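PDB 6UUK: muramoyltetrapeptide carboxypeptidase from Oxalobacter formigenes OXCC13, which probably works as a serine-type LD-carboxypeptidase that trims the C-terminal D-alanine from muramoyl tetrapeptides of the bacterial cell wall. Local coordinates for residues Gly216-Gly221 with Ile242-Asp247; His249-Arg254 with Phe282-Tyr287; Glu103-Ile108 with Thr130-Asp135; Val149-Phe154 with Gly171-Ser176. All blocks are in the same frame, centred on the assembly; numbering follows the deposited sequence. Where two conformers were deposited one is given.

Contact 1: residues Gly216-Gly221 with Ile242-Asp247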
# COMPACT_ATOMS: atom_id res chain seq x y z
N GLY B 216 -25.32 6.38 7.05
CA GLY B 216 -24.19 7.04 7.67
C GLY B 216 -23.47 7.95 6.70
O GLY B 216 -23.95 8.21 5.59
N THR B 217 -22.31 8.42 7.12
CA THR B 217 -21.50 9.33 6.32
C THR B 217 -20.77 8.55 5.23
O THR B 217 -20.01 7.62 5.54
CB THR B 217 -20.51 10.09 7.19
OG1 THR B 217 -21.22 10.81 8.21
CG2 THR B 217 -19.71 11.08 6.36
N LEU B 218 -21.00 8.92 3.98
CA LEU B 218 -20.35 8.25 2.86
C LEU B 218 -18.95 8.81 2.65
O LEU B 218 -18.76 10.03 2.61
CB LEU B 218 -21.18 8.42 1.58
CG LEU B 218 -20.69 7.66 0.35
CD1 LEU B 218 -20.81 6.16 0.56
CD2 LEU B 218 -21.45 8.10 -0.89
N TRP B 219 -17.97 7.92 2.52
CA TRP B 219 -16.59 8.33 2.32
C TRP B 219 -15.80 7.16 1.78
O TRP B 219 -16.23 6.00 1.85
CB TRP B 219 -15.97 8.85 3.63
CG TRP B 219 -15.77 7.79 4.67
CD1 TRP B 219 -16.74 7.15 5.39
CD2 TRP B 219 -14.52 7.25 5.12
NE1 TRP B 219 -16.18 6.25 6.25
CE2 TRP B 219 -14.82 6.29 6.11
CE3 TRP B 219 -13.19 7.49 4.78
CZ2 TRP B 219 -13.82 5.57 6.76
CZ3 TRP B 219 -12.20 6.77 5.43
CH2 TRP B 219 -12.52 5.82 6.41
N GLY B 220 -14.63 7.47 1.22
CA GLY B 220 -13.73 6.48 0.66
C GLY B 220 -13.24 6.92 -0.70
O GLY B 220 -13.22 8.11 -1.02
N GLY B 221 -12.84 5.94 -1.51
CA GLY B 221 -12.34 6.21 -2.84
C GLY B 221 -11.46 5.11 -3.38
O GLY B 221 -11.89 3.96 -3.52
N ILE B 242 -20.45 4.83 5.88
CA ILE B 242 -20.53 3.87 4.79
C ILE B 242 -19.30 4.08 3.91
O ILE B 242 -19.18 5.10 3.22
CB ILE B 242 -21.83 4.03 3.99
CG1 ILE B 242 -23.04 3.96 4.92
CG2 ILE B 242 -21.93 2.95 2.92
CD1 ILE B 242 -24.37 4.09 4.21
N LEU B 243 -18.39 3.11 3.94
CA LEU B 243 -17.11 3.21 3.25
C LEU B 243 -17.18 2.48 1.91
O LEU B 243 -17.66 1.35 1.84
CB LEU B 243 -15.99 2.64 4.11
CG LEU B 243 -14.57 2.69 3.55
CD1 LEU B 243 -14.09 4.12 3.41
CD2 LEU B 243 -13.62 1.89 4.42
N PHE B 244 -16.69 3.13 0.86
CA PHE B 244 -16.63 2.54 -0.47
C PHE B 244 -15.20 2.59 -0.99
O PHE B 244 -14.46 3.55 -0.72
CB PHE B 244 -17.58 3.25 -1.46
CG PHE B 244 -17.18 4.67 -1.78
CD1 PHE B 244 -17.58 5.71 -0.96
CD2 PHE B 244 -16.42 4.95 -2.90
CE1 PHE B 244 -17.22 7.02 -1.26
CE2 PHE B 244 -16.06 6.25 -3.21
CZ PHE B 244 -16.46 7.28 -2.38
N VAL B 245 -14.81 1.56 -1.74
CA VAL B 245 -13.46 1.43 -2.26
C VAL B 245 -13.51 0.93 -3.70
O VAL B 245 -14.50 0.35 -4.15
CB VAL B 245 -12.58 0.48 -1.41
CG1 VAL B 245 -12.32 1.07 -0.04
CG2 VAL B 245 -13.25 -0.89 -1.30
N GLU B 246 -12.42 1.18 -4.43
CA GLU B 246 -12.26 0.70 -5.79
C GLU B 246 -10.78 0.74 -6.14
O GLU B 246 -9.99 1.42 -5.48
CB GLU B 246 -13.08 1.53 -6.79
CG GLU B 246 -12.84 3.04 -6.74
CD GLU B 246 -11.58 3.46 -7.48
OE1 GLU B 246 -10.93 4.43 -7.03
OE2 GLU B 246 -11.25 2.83 -8.50
N ASP B 247 -10.41 0.02 -7.19
CA ASP B 247 -9.01 -0.06 -7.62
C ASP B 247 -8.95 -0.71 -8.99
O ASP B 247 -9.94 -1.25 -9.49
CB ASP B 247 -8.16 -0.83 -6.61
CG ASP B 247 -6.80 -0.21 -6.39
OD1 ASP B 247 -6.30 0.48 -7.31
OD2 ASP B 247 -6.23 -0.39 -5.30
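Ile242 opens the pairing with its backbone N, which gives a hydrogen bond of 2.8 Å to Thr217 O; its own carbonyl then accepts Trp219 N. Its CG2 meets Leu218 CD1 on the face of the sheet that the two side chains share. Leu243 works from the face it shares with Trp219. Its CG lies anti to the backbone N (chi1 -179°), which carries CD1 to 3.4 Å from the centroid of the Trp219 six-membered ring, almost on the ring normal, in a CH-pi contact. Gln271 holds NE1 of that indole, so the ring has little freedom to turn. Phe244 N bonds to Trp219 O at 3.1 Å, and chi1 of 68° swings the phenyl over the other strand. Gly220 C and Gly221 N lie over one face of it, and Leu218 CD1 comes within 3.6 Å of Phe244 CD1, the two side chains crossing near a right angle. Cutting Phe244 back to an alanine is likely to open a gap over Gly220 and Gly221 and leave Leu218 CD1 without the ring it leans on. Phe244 O takes Gly221 N at 3.0 Å, and a side chain on Gly220 would run into that same oxygen. Val245 turns its side chain to Leu223 and Leu226 of the helix 223-228. Glu246 N makes a weak bond to Gly221 O, while its carboxylate bonds weakly to Asn222 and His316. The two parallel strands, joined through helix 223-228, form a beta-alpha-beta unit that places Glu246, a predicted charge-relay residue, beside its predicted partner His316.

Contact 2: residues His249-Arg254 with Phe282-Tyr287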
# COMPACT_ATOMS: atom_id res chain seq x y z
N HIS B 249 -5.79 -2.76 -11.77
CA HIS B 249 -4.50 -3.44 -11.90
C HIS B 249 -4.12 -4.22 -10.64
O HIS B 249 -2.93 -4.47 -10.40
CB HIS B 249 -3.37 -2.46 -12.25
CG HIS B 249 -3.75 -1.42 -13.25
ND1 HIS B 249 -4.23 -1.73 -14.50
CD2 HIS B 249 -3.71 -0.07 -13.19
CE1 HIS B 249 -4.47 -0.62 -15.17
NE2 HIS B 249 -4.17 0.41 -14.39
N GLU B 250 -5.10 -4.62 -9.83
CA GLU B 250 -4.84 -5.26 -8.55
C GLU B 250 -5.37 -6.69 -8.57
O GLU B 250 -6.57 -6.90 -8.81
CB GLU B 250 -5.47 -4.48 -7.40
CG GLU B 250 -5.02 -3.03 -7.31
CD GLU B 250 -3.51 -2.90 -7.18
OE1 GLU B 250 -2.90 -3.71 -6.46
OE2 GLU B 250 -2.95 -1.98 -7.81
N HIS B 251 -4.49 -7.65 -8.32
CA HIS B 251 -4.92 -9.01 -8.07
C HIS B 251 -5.74 -9.06 -6.78
O HIS B 251 -5.47 -8.30 -5.84
CB HIS B 251 -3.71 -9.93 -7.96
CG HIS B 251 -4.01 -11.38 -8.22
ND1 HIS B 251 -4.57 -12.20 -7.27
CD2 HIS B 251 -3.80 -12.15 -9.31
CE1 HIS B 251 -4.71 -13.42 -7.76
NE2 HIS B 251 -4.25 -13.41 -9.00
N PRO B 252 -6.77 -9.91 -6.72
CA PRO B 252 -7.63 -9.97 -5.52
C PRO B 252 -6.89 -10.17 -4.21
O PRO B 252 -7.39 -9.78 -3.15
CB PRO B 252 -8.56 -11.15 -5.82
CG PRO B 252 -8.02 -11.81 -7.07
CD PRO B 252 -7.31 -10.73 -7.81
N TYR B 253 -5.69 -10.77 -4.24
CA TYR B 253 -4.92 -10.88 -3.01
C TYR B 253 -4.33 -9.53 -2.61
O TYR B 253 -4.15 -9.26 -1.42
CB TYR B 253 -3.81 -11.93 -3.15
CG TYR B 253 -2.54 -11.47 -3.84
CD1 TYR B 253 -1.49 -10.92 -3.11
CD2 TYR B 253 -2.38 -11.62 -5.21
CE1 TYR B 253 -0.33 -10.51 -3.73
CE2 TYR B 253 -1.22 -11.21 -5.84
CZ TYR B 253 -0.20 -10.66 -5.10
OH TYR B 253 0.96 -10.25 -5.72
N ARG B 254 -4.02 -8.67 -3.59
CA ARG B 254 -3.63 -7.30 -3.27
C ARG B 254 -4.80 -6.50 -2.74
O ARG B 254 -4.61 -5.57 -1.95
CB ARG B 254 -3.03 -6.62 -4.51
CG ARG B 254 -1.93 -7.41 -5.19
CD ARG B 254 -1.43 -6.69 -6.43
NE ARG B 254 -0.48 -7.49 -7.19
CZ ARG B 254 0.84 -7.44 -7.02
NH1 ARG B 254 1.36 -6.63 -6.11
NH2 ARG B 254 1.64 -8.21 -7.75
N PHE B 282 -7.99 -7.69 -14.11
CA PHE B 282 -7.28 -8.64 -13.29
C PHE B 282 -6.33 -9.47 -14.14
O PHE B 282 -6.28 -9.34 -15.37
CB PHE B 282 -8.26 -9.56 -12.55
CG PHE B 282 -8.97 -8.89 -11.41
CD1 PHE B 282 -8.70 -7.57 -11.09
CD2 PHE B 282 -9.90 -9.59 -10.67
CE1 PHE B 282 -9.36 -6.96 -10.04
CE2 PHE B 282 -10.56 -8.98 -9.62
CZ PHE B 282 -10.29 -7.67 -9.31
N LYS B 283 -5.58 -10.35 -13.48
CA LYS B 283 -4.74 -11.32 -14.17
C LYS B 283 -4.56 -12.59 -13.34
O LYS B 283 -3.48 -12.83 -12.78
CB LYS B 283 -3.38 -10.71 -14.50
CG LYS B 283 -3.27 -10.15 -15.91
CD LYS B 283 -3.39 -11.26 -16.95
CE LYS B 283 -3.36 -10.71 -18.36
NZ LYS B 283 -2.08 -10.01 -18.63
N LEU B 284 -5.60 -13.41 -13.25
CA LEU B 284 -5.50 -14.65 -12.50
C LEU B 284 -4.76 -15.71 -13.31
O LEU B 284 -4.61 -15.61 -14.53
CB LEU B 284 -6.88 -15.15 -12.11
CG LEU B 284 -7.85 -14.16 -11.45
CD1 LEU B 284 -9.23 -14.77 -11.32
CD2 LEU B 284 -7.32 -13.72 -10.10
N SER B 285 -4.30 -16.75 -12.62
CA SER B 285 -3.53 -17.82 -13.23
C SER B 285 -3.94 -19.15 -12.62
O SER B 285 -4.78 -19.22 -11.72
CB SER B 285 -2.03 -17.58 -13.07
OG SER B 285 -1.28 -18.66 -13.61
N ASP B 286 -3.34 -20.23 -13.13
CA ASP B 286 -3.59 -21.56 -12.58
C ASP B 286 -3.03 -21.70 -11.18
O ASP B 286 -3.52 -22.52 -10.39
CB ASP B 286 -3.00 -22.63 -13.50
CG ASP B 286 -1.52 -22.44 -13.74
OD1 ASP B 286 -1.08 -21.28 -13.88
OD2 ASP B 286 -0.79 -23.45 -13.79
N TYR B 287 -1.99 -20.93 -10.84
CA TYR B 287 -1.43 -21.01 -9.50
C TYR B 287 -2.37 -20.48 -8.42
O TYR B 287 -2.13 -20.73 -7.24
CB TYR B 287 -0.09 -20.27 -9.43
CG TYR B 287 1.11 -21.17 -9.59
CD1 TYR B 287 0.96 -22.51 -9.92
CD2 TYR B 287 2.40 -20.69 -9.39
CE1 TYR B 287 2.05 -23.34 -10.06
CE2 TYR B 287 3.50 -21.51 -9.53
CZ TYR B 287 3.32 -22.84 -9.87
OH TYR B 287 4.41 -23.66 -10.00
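Pro252 sets its CD over one face of the Phe282 ring, 4.2 Å from the centroid and displaced toward the rim, in a CH-pi contact. Phe282 is brought there by chi1 of -74°, with CG beside its own backbone N, and the same setting brings another part of the ring to Glu250: Phe282 CE1 lies 3.0 Å from Glu250 O, which comes at the ring obliquely. A serine in place of Phe282 would probably leave the Pro252 ring without its aromatic partner and the Glu250 carbonyl without its neighbour. Both segments follow neighbouring parallel strands, 242-248 and 273-280, the first running from a loop into helix 252-264, which joins those strands in a beta-alpha-beta crossover and has His251 at its N-cap position. A chi1 of -158° brings the His251 imidazole back toward the 282-287 segment, where it crosses Leu284 at about a right angle. Leu284 CD2 does the touching, 3.3 Å from His251 NE2 and 3.6 Å from Pro252 CG, so a single methyl fits against both rings. Lys283 O sits at the edge of the imidazole, near its plane and 3.6 Å from His251 CD2. What fixes the turn of that ring is NE2, hydrogen-bonded to Asp288 OD2, an oxygen that also accepts Ser285 N. Arg96 of the second subunit packs on His251 and makes a cation-pi contact with Tyr253, which places this surface patch at the dimer interface.

Contact 3: residues Glu103-Ile108 with Thr130-Asp135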
# COMPACT_ATOMS: atom_id res chain seq x y z
N GLU B 103 4.70 24.73 -7.18
CA GLU B 103 3.85 25.32 -8.21
C GLU B 103 2.49 24.64 -8.27
O GLU B 103 1.46 25.31 -8.41
CB GLU B 103 4.55 25.26 -9.57
CG GLU B 103 3.74 25.86 -10.71
CD GLU B 103 3.47 27.34 -10.52
OE1 GLU B 103 4.29 28.03 -9.88
OE2 GLU B 103 2.43 27.82 -11.03
N ARG B 104 2.47 23.31 -8.18
CA ARG B 104 1.19 22.60 -8.13
C ARG B 104 0.39 22.99 -6.90
O ARG B 104 -0.84 23.05 -6.95
CB ARG B 104 1.41 21.09 -8.15
CG ARG B 104 2.11 20.56 -9.40
CD ARG B 104 1.94 19.06 -9.54
NE ARG B 104 2.23 18.34 -8.30
CZ ARG B 104 3.45 17.96 -7.93
NH1 ARG B 104 4.50 18.23 -8.69
NH2 ARG B 104 3.62 17.31 -6.79
N SER B 105 1.07 23.27 -5.78
CA SER B 105 0.36 23.69 -4.58
C SER B 105 -0.22 25.09 -4.74
O SER B 105 -1.35 25.35 -4.31
CB SER B 105 1.31 23.64 -3.38
OG SER B 105 1.97 22.39 -3.30
N ARG B 106 0.54 26.00 -5.35
CA ARG B 106 0.06 27.37 -5.54
C ARG B 106 -1.14 27.41 -6.48
O ARG B 106 -2.03 28.24 -6.30
CB ARG B 106 1.19 28.25 -6.07
CG ARG B 106 0.84 29.72 -6.14
CD ARG B 106 1.74 30.45 -7.12
NE ARG B 106 1.65 29.87 -8.46
CZ ARG B 106 0.70 30.18 -9.34
NH1 ARG B 106 -0.24 31.06 -9.02
NH2 ARG B 106 0.68 29.61 -10.53
N GLN B 107 -1.17 26.53 -7.48
CA GLN B 107 -2.30 26.50 -8.41
C GLN B 107 -3.59 26.03 -7.75
O GLN B 107 -4.67 26.33 -8.25
CB GLN B 107 -1.97 25.61 -9.61
CG GLN B 107 -0.82 26.13 -10.47
CD GLN B 107 -0.41 25.16 -11.56
OE1 GLN B 107 -1.07 24.13 -11.77
NE2 GLN B 107 0.67 25.47 -12.25
N ILE B 108 -3.49 25.29 -6.64
CA ILE B 108 -4.70 24.86 -5.94
C ILE B 108 -5.20 25.97 -5.02
O ILE B 108 -6.41 26.16 -4.87
CB ILE B 108 -4.43 23.56 -5.16
CG1 ILE B 108 -3.82 22.51 -6.08
CG2 ILE B 108 -5.72 23.03 -4.56
CD1 ILE B 108 -3.50 21.20 -5.39
N THR B 130 0.14 13.62 -2.70
CA THR B 130 0.82 13.31 -1.45
C THR B 130 2.06 14.17 -1.25
O THR B 130 2.37 14.57 -0.12
CB THR B 130 1.19 11.82 -1.41
OG1 THR B 130 -0.01 11.03 -1.42
CG2 THR B 130 2.00 11.49 -0.16
N ARG B 131 2.75 14.50 -2.34
CA ARG B 131 3.98 15.29 -2.25
C ARG B 131 3.76 16.70 -1.73
O ARG B 131 4.75 17.40 -1.47
CB ARG B 131 4.66 15.37 -3.62
CG ARG B 131 5.60 14.23 -3.94
CD ARG B 131 6.48 14.60 -5.13
NE ARG B 131 7.59 13.67 -5.31
CZ ARG B 131 8.64 13.90 -6.10
NH1 ARG B 131 9.60 13.00 -6.20
NH2 ARG B 131 8.72 15.04 -6.77
N LEU B 132 2.51 17.14 -1.57
CA LEU B 132 2.26 18.53 -1.21
C LEU B 132 1.13 18.67 -0.20
O LEU B 132 0.46 19.71 -0.16
CB LEU B 132 1.96 19.37 -2.46
CG LEU B 132 1.12 18.72 -3.57
CD1 LEU B 132 -0.37 18.73 -3.24
CD2 LEU B 132 1.38 19.39 -4.90
N LEU B 133 0.91 17.65 0.63
CA LEU B 133 -0.12 17.75 1.66
C LEU B 133 0.20 18.83 2.68
O LEU B 133 -0.71 19.48 3.20
CB LEU B 133 -0.30 16.40 2.36
CG LEU B 133 -1.01 15.31 1.56
CD1 LEU B 133 -1.04 14.01 2.35
CD2 LEU B 133 -2.43 15.74 1.20
N HIS B 134 1.49 19.05 2.96
CA HIS B 134 1.89 20.09 3.90
C HIS B 134 1.97 21.47 3.25
O HIS B 134 1.91 22.48 3.96
CB HIS B 134 3.23 19.74 4.53
CG HIS B 134 3.22 18.45 5.30
ND1 HIS B 134 2.70 18.35 6.57
CD2 HIS B 134 3.66 17.22 4.97
CE1 HIS B 134 2.82 17.10 6.99
NE2 HIS B 134 3.40 16.39 6.04
N ASP B 135 2.11 21.54 1.92
CA ASP B 135 2.14 22.83 1.25
C ASP B 135 0.76 23.46 1.18
O ASP B 135 0.64 24.69 1.11
CB ASP B 135 2.72 22.68 -0.16
CG ASP B 135 4.14 22.15 -0.15
OD1 ASP B 135 4.87 22.41 0.83
OD2 ASP B 135 4.53 21.47 -1.12
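The guanidinium of Arg104 has Arg131 CB at its edge, in the plane of the group and 3.9 Å from Arg104 NH2. Leu132 CD2 approaches the same nitrogen obliquely at 3.6 Å. The guanidinium planes of Arg104 and Arg131 are turned 37° apart, with Arg104 NH2 and Arg131 NH2 separated by 5.6 Å. A bend at chi3 (-48°) turns the end of Arg104, whose NH1 donates to Ala99 O, whose NH2 forms a salt bridge with Asp101 and whose charge also meets the ring of Phe97. Further along the helix, Ser105 points at the loop: its OG touches Leu132 CB at 3.1 Å and Asp135 CB at 3.2 Å. Arg131 runs extended toward the second subunit, where Glu256 of that subunit forms a salt bridge with its NE and Trp299 a cation-pi contact. Helix 101-111 and the loop thus meet by a hydroxyl and a guanidinium resting on carbons of Leu132, Asp135 and Arg131, while those groups bond to other residues, Ser105 OG to Asp101 O one turn back. Asp101, paired with Arg104 and weakly with Arg131, probably offsets the two nearby positive charges, together with Glu256 of the second subunit on Arg131.

Contact 4: residues Val149-Phe154 with Gly171-Ser176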
# COMPACT_ATOMS: atom_id res chain seq x y z
N VAL B 149 -13.72 17.68 -7.27
CA VAL B 149 -14.06 16.38 -7.83
C VAL B 149 -12.79 15.70 -8.31
O VAL B 149 -11.79 16.36 -8.62
CB VAL B 149 -15.09 16.49 -8.98
CG1 VAL B 149 -16.36 17.18 -8.51
CG2 VAL B 149 -14.49 17.23 -10.16
N GLY B 150 -12.82 14.38 -8.36
CA GLY B 150 -11.68 13.61 -8.80
C GLY B 150 -11.71 12.22 -8.19
O GLY B 150 -12.57 11.88 -7.39
N HIS B 151 -10.73 11.42 -8.60
CA HIS B 151 -10.60 10.05 -8.12
C HIS B 151 -9.14 9.62 -8.29
O HIS B 151 -8.27 10.45 -8.58
CB HIS B 151 -11.56 9.11 -8.85
CG HIS B 151 -11.26 8.95 -10.31
ND1 HIS B 151 -11.76 9.80 -11.27
CD2 HIS B 151 -10.50 8.04 -10.97
CE1 HIS B 151 -11.33 9.41 -12.46
NE2 HIS B 151 -10.57 8.35 -12.31
N SER B 152 -8.88 8.33 -8.11
CA SER B 152 -7.55 7.73 -8.24
C SER B 152 -6.64 8.38 -7.20
O SER B 152 -6.97 8.32 -6.00
CB SER B 152 -7.08 7.85 -9.70
OG SER B 152 -5.77 7.33 -9.85
N ASP B 153 -5.51 8.98 -7.58
CA ASP B 153 -4.62 9.61 -6.61
C ASP B 153 -5.28 10.78 -5.90
O ASP B 153 -4.85 11.15 -4.81
CB ASP B 153 -3.33 10.05 -7.30
CG ASP B 153 -2.34 10.69 -6.35
OD1 ASP B 153 -1.84 9.99 -5.45
OD2 ASP B 153 -2.07 11.90 -6.50
N PHE B 154 -6.32 11.37 -6.50
CA PHE B 154 -7.00 12.50 -5.88
C PHE B 154 -7.79 12.11 -4.64
O PHE B 154 -8.30 13.00 -3.94
CB PHE B 154 -7.93 13.17 -6.90
CG PHE B 154 -8.26 14.60 -6.58
CD1 PHE B 154 -7.29 15.58 -6.66
CD2 PHE B 154 -9.54 14.95 -6.20
CE1 PHE B 154 -7.60 16.90 -6.37
CE2 PHE B 154 -9.85 16.27 -5.90
CZ PHE B 154 -8.88 17.24 -5.99
N GLY B 171 -15.61 11.46 -8.35
CA GLY B 171 -16.20 11.33 -9.66
C GLY B 171 -15.19 11.35 -10.79
O GLY B 171 -14.09 10.79 -10.68
N PRO B 172 -15.55 11.99 -11.89
CA PRO B 172 -14.70 11.96 -13.08
C PRO B 172 -13.57 12.99 -13.00
O PRO B 172 -13.56 13.88 -12.16
CB PRO B 172 -15.68 12.31 -14.21
CG PRO B 172 -16.67 13.21 -13.55
CD PRO B 172 -16.82 12.70 -12.13
N MSE B 173 -12.62 12.83 -13.91
CA MSE B 173 -11.52 13.78 -14.06
C MSE B 173 -11.35 14.16 -15.53
O MSE B 173 -12.07 13.65 -16.40
CB MSE B 173 -10.21 13.20 -13.52
CG MSE B 173 -10.20 12.96 -12.02
SE MSE B 173 -8.43 12.50 -11.35
CE MSE B 173 -8.10 10.91 -12.43
N ILE B 174 -10.41 15.06 -15.81
CA ILE B 174 -10.13 15.43 -17.19
C ILE B 174 -9.40 14.30 -17.91
O ILE B 174 -9.51 14.17 -19.14
CB ILE B 174 -9.33 16.75 -17.22
CG1 ILE B 174 -10.13 17.87 -16.56
CG2 ILE B 174 -8.97 17.14 -18.65
CD1 ILE B 174 -11.39 18.25 -17.32
N GLN B 175 -8.69 13.46 -17.17
CA GLN B 175 -7.81 12.43 -17.73
C GLN B 175 -8.47 11.59 -18.82
O GLN B 175 -8.08 11.68 -19.99
CB GLN B 175 -7.32 11.51 -16.61
N SER B 176 -9.47 10.78 -18.46
CA SER B 176 -10.09 9.87 -19.41
C SER B 176 -11.61 9.98 -19.43
O SER B 176 -12.27 9.09 -19.99
CB SER B 176 -9.68 8.42 -19.12
OG SER B 176 -8.28 8.26 -19.21
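His151 and Met173 (built as selenomethionine) are brought together by two torsions: chi1 of 66° places the imidazole between the backbone N and the carbonyl carbon of His151, and chi3 of -58° bends the end of Met173 back over that ring. The methyl CE then lies over one face, 3.7 Å from the centroid and offset toward the rim, with SE also over the face at 4.5 Å from the centroid. SE packs 3.4 Å from His151 O besides, so the long side chain lies along both the ring and the backbone. ND1 of the imidazole donates to Gly171 O at 2.6 Å; the nitrogen meets that oxygen almost head-on to the carbonyl, although the oxygen is tilted out of the ring plane. With a bond at ND1 and a methyl on its face, the ring is probably kept from turning. The backbones join where Gly171 N bonds to Gly150 O at 3.2 Å. Met173 CG rests on Gly150 CA at 3.6 Å, and a side chain at Gly150 would strike Phe154. Beyond His151 the chain turns sharply at Ser152, the predicted nucleophile, whose left-handed phi is consistent with a nucleophile elbow between strand 147-150 and helix 155-163. Ser152 OG is hydrogen-bonded to Gly125 O and its side chain packs on His316, whose ring meets that of His151 edge-to-face. Strand 147-150 runs parallel between 119-122 and 168-170; Val149 and Pro172 pack on Phe191 of helix 185-196, while Met173 rests on Ala122 and Ile174 reaches helix 67-79.

Contacts 1 and 4 are buried near the middle of the chain, contact 3 is buried farther out, and contact 2 lies at the surface. Contact 1 is a regular backbone ladder in the seven-stranded sheet; contact 4, at the end of a strand of the other sheet, relies on two hydrogen bonds and one ring. Their centres are about 15 Å apart, and each supplies a predicted catalytic residue, Glu246 and Ser152, with His316 between them. Contact 2 follows directly on strand 242-248 and meets mostly through rings and methyls. Contact 3 sets a buried arginine and a serine against loop carbons, their polar bonds made outside the two segments. Contacts 2 and 3, about 34 Å apart between centres, both reach the second subunit.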